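PDB 3A9L: poly-gamma-glutamate hydrolase from Bacillus phage phiNIT1, which hydrolyses the gamma-glutamyl linkages of bacterial poly-gamma-glutamate as a zinc peptidase. Local coordinates for residues 5-9 with 10-14; 118-121 with 122-125; 150-153 with 154-157; 168-171 with 172-175. All coordinates share one frame; numbering follows the deposited sequence.

Contact 1. Residues 5-9 with 10-14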
loop_
_atom_site.group_PDB
_atom_site.type_symbol
_atom_site.label_atom_id
_atom_site.label_comp_id
_atom_site.label_asym_id
_atom_site.label_seq_id
_atom_site.Cartn_x
_atom_site.Cartn_y
_atom_site.Cartn_z
ATOM N N ASP A 5 -26.278 -1.188 4.972
ATOM C CA ASP A 5 -24.982 -1.549 5.563
ATOM C C ASP A 5 -25.093 -1.978 7.019
ATOM O O ASP A 5 -26.069 -1.666 7.676
ATOM C CB ASP A 5 -23.989 -0.393 5.407
ATOM C CG ASP A 5 -23.612 -0.146 3.952
ATOM O OD1 ASP A 5 -23.808 -1.056 3.121
ATOM O OD2 ASP A 5 -23.127 0.955 3.635
ATOM N N THR A 6 -24.108 -2.740 7.493
ATOM C CA THR A 6 -23.938 -3.013 8.925
ATOM C C THR A 6 -23.323 -1.787 9.607
ATOM O O THR A 6 -23.922 -1.226 10.546
ATOM C CB THR A 6 -23.093 -4.305 9.163
ATOM O OG1 THR A 6 -23.833 -5.431 8.679
ATOM C CG2 THR A 6 -22.778 -4.526 10.643
ATOM N N TYR A 7 -22.161 -1.348 9.120
ATOM C CA TYR A 7 -21.470 -0.199 9.710
ATOM C C TYR A 7 -21.802 1.102 8.979
ATOM O O TYR A 7 -21.824 1.117 7.767
ATOM C CB TYR A 7 -19.957 -0.433 9.784
ATOM C CG TYR A 7 -19.571 -1.758 10.418
ATOM C CD1 TYR A 7 -19.608 -1.939 11.814
ATOM C CD2 TYR A 7 -19.181 -2.837 9.624
ATOM C CE1 TYR A 7 -19.267 -3.168 12.395
ATOM C CE2 TYR A 7 -18.802 -4.079 10.207
ATOM C CZ TYR A 7 -18.857 -4.231 11.594
ATOM O OH TYR A 7 -18.521 -5.460 12.172
ATOM N N PRO A 8 -22.123 2.176 9.732
ATOM C CA PRO A 8 -22.508 3.479 9.189
ATOM C C PRO A 8 -21.346 4.207 8.581
ATOM O O PRO A 8 -21.525 5.153 7.805
ATOM C CB PRO A 8 -23.003 4.240 10.414
ATOM C CG PRO A 8 -22.500 3.522 11.566
ATOM C CD PRO A 8 -22.451 2.090 11.164
ATOM N N ASN A 9 -20.162 3.754 8.934
ATOM C CA ASN A 9 -18.934 4.310 8.404
ATOM C C ASN A 9 -17.783 3.386 8.784
ATOM O O ASN A 9 -17.968 2.392 9.505
ATOM C CB ASN A 9 -18.715 5.662 9.044
ATOM C CG ASN A 9 -18.767 5.588 10.543
ATOM O OD1 ASN A 9 -17.922 4.958 11.176
ATOM N ND2 ASN A 9 -19.764 6.236 11.124
ATOM N N ILE A 10 -16.576 3.772 8.403
ATOM C CA ILE A 10 -15.425 2.879 8.540
ATOM C C ILE A 10 -14.836 2.821 9.946
ATOM O O ILE A 10 -14.249 1.782 10.320
ATOM C CB ILE A 10 -14.354 3.191 7.461
ATOM C CG1 ILE A 10 -14.898 2.814 6.079
ATOM C CG2 ILE A 10 -13.011 2.491 7.760
ATOM C CD1 ILE A 10 -14.908 1.301 5.729
ATOM N N GLU A 11 -14.985 3.908 10.717
ATOM C CA GLU A 11 -14.643 3.887 12.147
ATOM C C GLU A 11 -15.414 2.765 12.855
ATOM O O GLU A 11 -14.812 1.857 13.458
ATOM C CB GLU A 11 -14.975 5.237 12.812
ATOM C CG GLU A 11 -14.001 6.367 12.513
ATOM C CD GLU A 11 -14.176 6.997 11.135
ATOM O OE1 GLU A 11 -15.201 6.737 10.443
ATOM O OE2 GLU A 11 -13.283 7.794 10.773
ATOM N N ALA A 12 -16.747 2.814 12.763
ATOM C CA ALA A 12 -17.596 1.771 13.329
ATOM C C ALA A 12 -17.162 0.374 12.884
ATOM O O ALA A 12 -17.097 -0.562 13.688
ATOM C CB ALA A 12 -19.056 2.020 12.950
ATOM N N LEU A 13 -16.867 0.240 11.590
ATOM C CA LEU A 13 -16.341 -0.996 11.037
ATOM C C LEU A 13 -15.007 -1.376 11.661
ATOM O O LEU A 13 -14.837 -2.492 12.135
ATOM C CB LEU A 13 -16.188 -0.886 9.506
ATOM C CG LEU A 13 -15.797 -2.177 8.768
ATOM C CD1 LEU A 13 -16.212 -2.132 7.336
ATOM C CD2 LEU A 13 -14.332 -2.455 8.818
ATOM N N GLU A 14 -14.059 -0.446 11.658
ATOM C CA GLU A 14 -12.729 -0.728 12.169
ATOM C C GLU A 14 -12.750 -1.057 13.670
ATOM O O GLU A 14 -12.006 -1.948 14.157
ATOM C CB GLU A 14 -11.812 0.454 11.847
ATOM C CG GLU A 14 -11.446 0.433 10.361
ATOM C CD GLU A 14 -10.175 1.228 10.001
ATOM O OE1 GLU A 14 -9.443 1.650 10.916
ATOM O OE2 GLU A 14 -9.903 1.390 8.784
#
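An asparagine N-cap joins N9 to A12 at the start of helix 10-16, the first helix of the chain, and the preceding loop folds back so that Y7 packs on L13. The capping bond runs from A12 N to N9 OD1 at 2.9 Å and is nearly straight, 172° at the hydrogen, with the donor tilted moderately from the amide plane. N9 holds CG between its backbone N and carbonyl carbon (chi1 53°), which turns OD1 back over the first turn, while N9 O takes the helical bond from L13 N at 3.2 Å. The amide of I10 is bonded outside the segments, to the carboxylate of D85. Before the cap, the ring of Y7 is clasped on both faces: T6 CG2 sits over the centre of one, and L13 CA approaches the other in a CH-pi contact, 3.5 Å from the Y7 ring centroid. P8 adds its ring atom CD against A12 CB, 3.8 Å away. I10 and L13 turn to F66 of strand 62-68, and farther along E14 makes a salt bridge to R29 of the second subunit. Over the same face of the tyrosine as L13 CA, toward the rim, L13 CG rests 3.6 Å from Y7 CD2.

Contact 2. Residues 118-121 with 122-125; sequences LNTE and LRNL
N124 OD1 is gripped by two nitrogens of R123, at 3.0 Å from R123 NE and 2.7 Å from R123 NH2, and this side-on clasp leans on T120 of the preceding turn. Both donors reach the oxygen close to the guanidinium plane, but they use it differently: NH2 lies on a lone pair in the amide plane, whereas NE stands above that plane. R123 runs outward beside T120, and its bend at chi3 (74°) sets the guanidinium against T120 CG2, which covers one of its faces, 3.3 Å from R123 NH2. The group has two bonds in its plane and a methyl on its face, which probably restricts its rotation. At the start of the helix N119 caps the first turn, accepting from L122 N through OD1 at 3.2 Å. That donor stands well above the amide plane, 61° out of it, although the bond is fairly straight at the hydrogen. The amide of N119 also lies against L122 CB, with ND2 3.5 Å from it, and L122 itself turns toward V100 of strand 98-105. One turn on, E121 and L125 run side by side, with E121 CG 3.8 Å from L125 CD1. The whole is an asparagine N-cap followed by the first turns of the helix in the beta-alpha-beta unit made by strand 113-116, helix 120-132 and strand 138-139.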
loop_
_atom_site.group_PDB
_atom_site.type_symbol
_atom_site.label_atom_id
_atom_site.label_comp_id
_atom_site.label_asym_id
_atom_site.label_seq_id
_atom_site.Cartn_x
_atom_site.Cartn_y
_atom_site.Cartn_z
ATOM N N LEU A 118 -18.814 12.412 -11.712
ATOM C CA LEU A 118 -18.897 13.794 -12.236
ATOM C C LEU A 118 -17.880 14.091 -13.327
ATOM O O LEU A 118 -18.020 15.080 -14.045
ATOM C CB LEU A 118 -18.797 14.837 -11.096
ATOM C CG LEU A 118 -20.026 14.910 -10.170
ATOM C CD1 LEU A 118 -19.694 15.688 -8.925
ATOM C CD2 LEU A 118 -21.303 15.458 -10.895
ATOM N N ASN A 119 -16.859 13.244 -13.490
ATOM C CA ASN A 119 -15.944 13.437 -14.620
ATOM C C ASN A 119 -16.549 12.928 -15.940
ATOM O O ASN A 119 -16.316 11.801 -16.327
ATOM C CB ASN A 119 -14.577 12.797 -14.354
ATOM C CG ASN A 119 -13.540 13.186 -15.402
ATOM O OD1 ASN A 119 -13.879 13.688 -16.475
ATOM N ND2 ASN A 119 -12.273 12.955 -15.093
ATOM N N THR A 120 -17.318 13.784 -16.617
ATOM C CA THR A 120 -18.202 13.362 -17.710
ATOM C C THR A 120 -17.389 12.915 -18.879
ATOM O O THR A 120 -17.734 11.910 -19.518
ATOM C CB THR A 120 -19.093 14.503 -18.252
ATOM O OG1 THR A 120 -19.623 15.268 -17.168
ATOM C CG2 THR A 120 -20.247 13.924 -19.070
ATOM N N GLU A 121 -16.327 13.677 -19.148
ATOM C CA GLU A 121 -15.426 13.395 -20.251
ATOM C C GLU A 121 -14.724 12.052 -20.156
ATOM O O GLU A 121 -14.773 11.304 -21.106
ATOM C CB GLU A 121 -14.402 14.490 -20.429
ATOM C CG GLU A 121 -13.558 14.260 -21.674
ATOM C CD GLU A 121 -12.364 15.173 -21.739
ATOM O OE1 GLU A 121 -12.344 16.194 -21.000
ATOM O OE2 GLU A 121 -11.451 14.854 -22.539
ATOM N N LEU A 122 -14.074 11.766 -19.028
ATOM C CA LEU A 122 -13.517 10.451 -18.744
ATOM C C LEU A 122 -14.588 9.366 -18.600
ATOM O O LEU A 122 -14.381 8.246 -19.072
ATOM C CB LEU A 122 -12.641 10.484 -17.500
ATOM C CG LEU A 122 -11.759 9.242 -17.222
ATOM C CD1 LEU A 122 -10.857 8.893 -18.425
ATOM C CD2 LEU A 122 -10.954 9.494 -15.960
ATOM N N ARG A 123 -15.706 9.678 -17.930
ATOM C CA ARG A 123 -16.910 8.802 -17.947
ATOM C C ARG A 123 -17.309 8.332 -19.364
ATOM O O ARG A 123 -17.423 7.114 -19.596
ATOM C CB ARG A 123 -18.120 9.457 -17.242
ATOM C CG ARG A 123 -19.382 8.593 -17.259
ATOM C CD ARG A 123 -20.645 9.424 -17.113
ATOM N NE ARG A 123 -20.951 10.145 -18.355
ATOM C CZ ARG A 123 -22.070 10.818 -18.568
ATOM N NH1 ARG A 123 -22.965 10.885 -17.607
ATOM N NH2 ARG A 123 -22.270 11.460 -19.728
ATOM N N ASN A 124 -17.550 9.281 -20.281
ATOM C CA ASN A 124 -17.900 8.963 -21.669
ATOM C C ASN A 124 -16.817 8.132 -22.384
ATOM O O ASN A 124 -17.118 7.205 -23.147
ATOM C CB ASN A 124 -18.205 10.227 -22.486
ATOM C CG ASN A 124 -19.446 10.990 -21.986
ATOM O OD1 ASN A 124 -20.294 10.434 -21.290
ATOM N ND2 ASN A 124 -19.550 12.261 -22.355
ATOM N N LEU A 125 -15.562 8.483 -22.139
ATOM C CA LEU A 125 -14.413 7.805 -22.777
ATOM C C LEU A 125 -14.304 6.329 -22.425
ATOM O O LEU A 125 -14.095 5.498 -23.294
ATOM C CB LEU A 125 -13.128 8.582 -22.495
ATOM C CG LEU A 125 -13.162 9.909 -23.285
ATOM C CD1 LEU A 125 -12.110 10.932 -22.827
ATOM C CD2 LEU A 125 -13.032 9.635 -24.785
#

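Contact 3. Residues 150-153 with 154-157; sequences DNIV and NRCA
D150 meets R155 through its backbone: D150 O lies 3.4 Å from R155 CD, and a water lies between the same oxygen and R155 NH1. The water is 2.8 Å from D150 O and accepts from R155 NH1 at 3.0 Å, lying in the guanidinium plane at its edge, where the bend of R155 at chi3 (62°) helps to place the nitrogen. N151 follows with an Asx turn, OD1 accepting from V153 N at 3.1 Å in the amide plane and on a lone pair. Its backbone oxygen receives N154 N at 2.8 Å, and its ND2 is bonded to Q163. I152 O then accepts from R155 N at 2.9 Å, the donor standing 55° out of the carbonyl plane; these two successive bonds to the third residue back describe a short 3-10 turn. V153 CG1 presses on N154, 3.6 Å from N154 OD1, an oxygen that accepts from G161 N and probably from L118 N. This turn belongs to the long loop between strands 138-139 and 162-167: V153 packs on A99 and S101 of strand 98-105 and on F37 of strand 34-42, while I152 and C156 meet L93, and R155 meets V90, on helix 87-94.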
loop_
_atom_site.group_PDB
_atom_site.type_symbol
_atom_site.label_atom_id
_atom_site.label_comp_id
_atom_site.label_asym_id
_atom_site.label_seq_id
_atom_site.Cartn_x
_atom_site.Cartn_y
_atom_site.Cartn_z
ATOM N N ASP A 150 -20.522 13.676 -2.027
ATOM C CA ASP A 150 -20.118 12.697 -1.012
ATOM C C ASP A 150 -19.433 11.463 -1.580
ATOM O O ASP A 150 -18.478 10.979 -0.988
ATOM C CB ASP A 150 -21.317 12.207 -0.243
ATOM C CG ASP A 150 -22.001 13.310 0.546
ATOM O OD1 ASP A 150 -21.328 14.292 0.934
ATOM O OD2 ASP A 150 -23.220 13.159 0.804
ATOM N N ASN A 151 -19.951 10.917 -2.676
ATOM C CA ASN A 151 -19.363 9.698 -3.231
ATOM C C ASN A 151 -17.820 9.757 -3.245
ATOM O O ASN A 151 -17.226 10.580 -3.949
ATOM C CB ASN A 151 -19.918 9.402 -4.630
ATOM C CG ASN A 151 -19.526 8.003 -5.133
ATOM O OD1 ASN A 151 -18.337 7.654 -5.184
ATOM N ND2 ASN A 151 -20.525 7.201 -5.513
ATOM N N ILE A 152 -17.173 8.895 -2.472
ATOM C CA ILE A 152 -15.691 8.911 -2.421
ATOM C C ILE A 152 -14.957 9.265 -3.746
ATOM O O ILE A 152 -14.011 10.063 -3.726
ATOM C CB ILE A 152 -15.087 7.629 -1.787
ATOM C CG1 ILE A 152 -13.553 7.741 -1.666
ATOM C CG2 ILE A 152 -15.469 6.366 -2.573
ATOM C CD1 ILE A 152 -13.054 8.841 -0.712
ATOM N N VAL A 153 -15.393 8.706 -4.875
ATOM C CA VAL A 153 -14.764 8.984 -6.180
ATOM C C VAL A 153 -14.722 10.469 -6.594
ATOM O O VAL A 153 -13.756 10.895 -7.229
ATOM C CB VAL A 153 -15.327 8.102 -7.354
ATOM C CG1 VAL A 153 -16.484 8.786 -8.003
ATOM C CG2 VAL A 153 -14.233 7.870 -8.402
ATOM N N ASN A 154 -15.720 11.268 -6.194
ATOM C CA ASN A 154 -15.719 12.722 -6.500
ATOM C C ASN A 154 -15.002 13.563 -5.430
ATOM O O ASN A 154 -15.113 14.823 -5.408
ATOM C CB ASN A 154 -17.158 13.238 -6.645
ATOM C CG ASN A 154 -17.937 12.522 -7.748
ATOM O OD1 ASN A 154 -17.389 12.171 -8.820
ATOM N ND2 ASN A 154 -19.228 12.246 -7.464
ATOM N N ARG A 155 -14.275 12.883 -4.542
ATOM C CA ARG A 155 -13.523 13.598 -3.528
ATOM C C ARG A 155 -12.023 13.560 -3.851
ATOM O O ARG A 155 -11.188 13.807 -2.979
ATOM C CB ARG A 155 -13.811 13.059 -2.135
ATOM C CG ARG A 155 -15.298 13.078 -1.781
ATOM C CD ARG A 155 -15.483 12.526 -0.404
ATOM N NE ARG A 155 -14.800 13.350 0.593
ATOM C CZ ARG A 155 -14.631 12.989 1.860
ATOM N NH1 ARG A 155 -15.116 11.830 2.306
ATOM N NH2 ARG A 155 -14.004 13.808 2.694
ATOM N N CYS A 156 -11.698 13.269 -5.108
ATOM C CA CYS A 156 -10.362 13.599 -5.642
ATOM C C CYS A 156 -10.233 15.138 -5.680
ATOM O O CYS A 156 -11.177 15.864 -5.333
ATOM C CB CYS A 156 -10.120 12.948 -7.006
ATOM S SG CYS A 156 -11.386 13.393 -8.211
ATOM N N ALA A 157 -9.048 15.619 -6.037
ATOM C CA ALA A 157 -8.762 17.034 -5.994
ATOM C C ALA A 157 -9.648 17.839 -6.944
ATOM O O ALA A 157 -10.079 18.944 -6.613
ATOM C CB ALA A 157 -7.287 17.302 -6.260
HETATM O O HOH W 1 -16.838 9.771 0.937
#

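Contact 4. Residues 168-171 with 172-175; sequences SAQR and RAFF
The F174 ring carries the backbone of the preceding turn on one face, with Q170 O 3.7 Å above its plane toward the rim and R171 CA in a CH-pi contact, 4.1 Å from the F174 ring centroid and 26° off the normal. This is the C-terminal part of the short helix 168-173, which directly follows strand 162-167. On the same side, toward the CE1 rim, the Q170 amide is turned 22° from the ring plane, with Q170 NE2 3.8 Å from F174 CE1; that nitrogen also donates to E191. F174 CB covers the centre of one face of the F175 ring. The bonding changes along the turn: R172 N donates to S168 O at 3.0 Å, A173 N shares itself between A169 O and a weak bond to Q170 O, and F174 N makes weak bonds to Q170 O and R171 O. Elsewhere R171 bonds to I166 O and V46 O, close to the zinc ligand E45, and R172 forms a salt bridge with D108 and makes a cation-pi contact with W180. F174 meets Y195 and F192 edge to face. F175 keeps CG anti to its carbonyl carbon (chi1 -55°), which turns the ring back to the helix, F175 CD2 3.2 Å from R171 O.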
loop_
_atom_site.group_PDB
_atom_site.type_symbol
_atom_site.label_atom_id
_atom_site.label_comp_id
_atom_site.label_asym_id
_atom_site.label_seq_id
_atom_site.Cartn_x
_atom_site.Cartn_y
_atom_site.Cartn_z
ATOM N N SER A 168 -22.324 -8.762 -11.579
ATOM C CA SER A 168 -21.737 -9.986 -11.074
ATOM C C SER A 168 -21.476 -10.969 -12.208
ATOM O O SER A 168 -20.494 -11.716 -12.152
ATOM C CB SER A 168 -22.611 -10.628 -9.983
ATOM O OG SER A 168 -23.948 -10.808 -10.420
ATOM N N ALA A 169 -22.350 -10.971 -13.218
ATOM C CA ALA A 169 -22.160 -11.793 -14.419
ATOM C C ALA A 169 -20.883 -11.392 -15.135
ATOM O O ALA A 169 -20.124 -12.252 -15.636
ATOM C CB ALA A 169 -23.315 -11.639 -15.352
ATOM N N GLN A 170 -20.641 -10.083 -15.197
ATOM C CA GLN A 170 -19.528 -9.586 -15.994
ATOM C C GLN A 170 -18.192 -9.932 -15.344
ATOM O O GLN A 170 -17.230 -10.355 -16.031
ATOM C CB GLN A 170 -19.637 -8.077 -16.244
ATOM C CG GLN A 170 -18.353 -7.481 -16.900
ATOM C CD GLN A 170 -18.079 -8.007 -18.297
ATOM O OE1 GLN A 170 -18.604 -7.493 -19.280
ATOM N NE2 GLN A 170 -17.229 -9.012 -18.399
ATOM N N ARG A 171 -18.133 -9.700 -14.033
ATOM C CA ARG A 171 -16.996 -10.053 -13.195
ATOM C C ARG A 171 -16.740 -11.569 -13.149
ATOM O O ARG A 171 -15.582 -11.985 -13.116
ATOM C CB ARG A 171 -17.173 -9.481 -11.792
ATOM C CG ARG A 171 -17.364 -7.968 -11.764
ATOM C CD ARG A 171 -17.586 -7.425 -10.345
ATOM N NE ARG A 171 -18.954 -7.570 -9.886
ATOM C CZ ARG A 171 -19.315 -8.238 -8.787
ATOM N NH1 ARG A 171 -18.403 -8.820 -7.985
ATOM N NH2 ARG A 171 -20.590 -8.302 -8.466
ATOM N N ARG A 172 -17.792 -12.393 -13.186
ATOM C CA ARG A 172 -17.594 -13.827 -13.336
ATOM C C ARG A 172 -16.945 -14.158 -14.683
ATOM O O ARG A 172 -16.147 -15.081 -14.744
ATOM C CB ARG A 172 -18.873 -14.667 -13.105
ATOM C CG ARG A 172 -19.117 -15.051 -11.651
ATOM C CD ARG A 172 -20.302 -15.986 -11.493
ATOM N NE ARG A 172 -21.272 -15.572 -10.471
ATOM C CZ ARG A 172 -21.202 -15.807 -9.157
ATOM N NH1 ARG A 172 -20.170 -16.445 -8.601
ATOM N NH2 ARG A 172 -22.183 -15.377 -8.380
ATOM N N ALA A 173 -17.223 -13.357 -15.724
ATOM C CA ALA A 173 -16.653 -13.590 -17.044
ATOM C C ALA A 173 -15.194 -13.105 -17.182
ATOM O O ALA A 173 -14.524 -13.472 -18.129
ATOM C CB ALA A 173 -17.562 -13.024 -18.167
ATOM N N PHE A 174 -14.713 -12.290 -16.235
ATOM C CA PHE A 174 -13.252 -12.020 -16.094
ATOM C C PHE A 174 -12.409 -13.294 -15.794
ATOM O O PHE A 174 -11.190 -13.290 -16.010
ATOM C CB PHE A 174 -12.946 -11.052 -14.923
ATOM C CG PHE A 174 -13.453 -9.616 -15.085
ATOM C CD1 PHE A 174 -13.751 -9.057 -16.322
ATOM C CD2 PHE A 174 -13.599 -8.814 -13.944
ATOM C CE1 PHE A 174 -14.197 -7.729 -16.430
ATOM C CE2 PHE A 174 -14.052 -7.479 -14.044
ATOM C CZ PHE A 174 -14.358 -6.938 -15.281
ATOM N N PHE A 175 -13.015 -14.346 -15.246
ATOM C CA PHE A 175 -12.219 -15.485 -14.732
ATOM C C PHE A 175 -12.464 -16.768 -15.502
ATOM O O PHE A 175 -13.564 -17.028 -15.945
ATOM C CB PHE A 175 -12.439 -15.727 -13.220
ATOM C CG PHE A 175 -12.171 -14.520 -12.370
ATOM C CD1 PHE A 175 -10.872 -14.081 -12.143
ATOM C CD2 PHE A 175 -13.224 -13.805 -11.817
ATOM C CE1 PHE A 175 -10.622 -12.942 -11.369
ATOM C CE2 PHE A 175 -12.985 -12.664 -11.038
ATOM C CZ PHE A 175 -11.682 -12.234 -10.815
#

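Contacts 2 and 3 touch directly: the amide of L118, just before the helix of contact 2, probably donates to N154 OD1 of contact 3 across 3.2 Å, and their centres are 14 Å apart. The others stay separate, with nearest atoms of contacts 1 and 3 about 9 Å apart and of contacts 3 and 4 about 15 Å. Contacts 1, 3 and 4 lie near the zinc site of H40, E45 and H103: the side chains of N151 and R171 each lie about 8 Å from the metal, and that of I10 about 11 Å. R171 comes within about 4 Å of the E45 side chain, and N151 within about 5 Å of that of H103. Contact 2 lies away from this site.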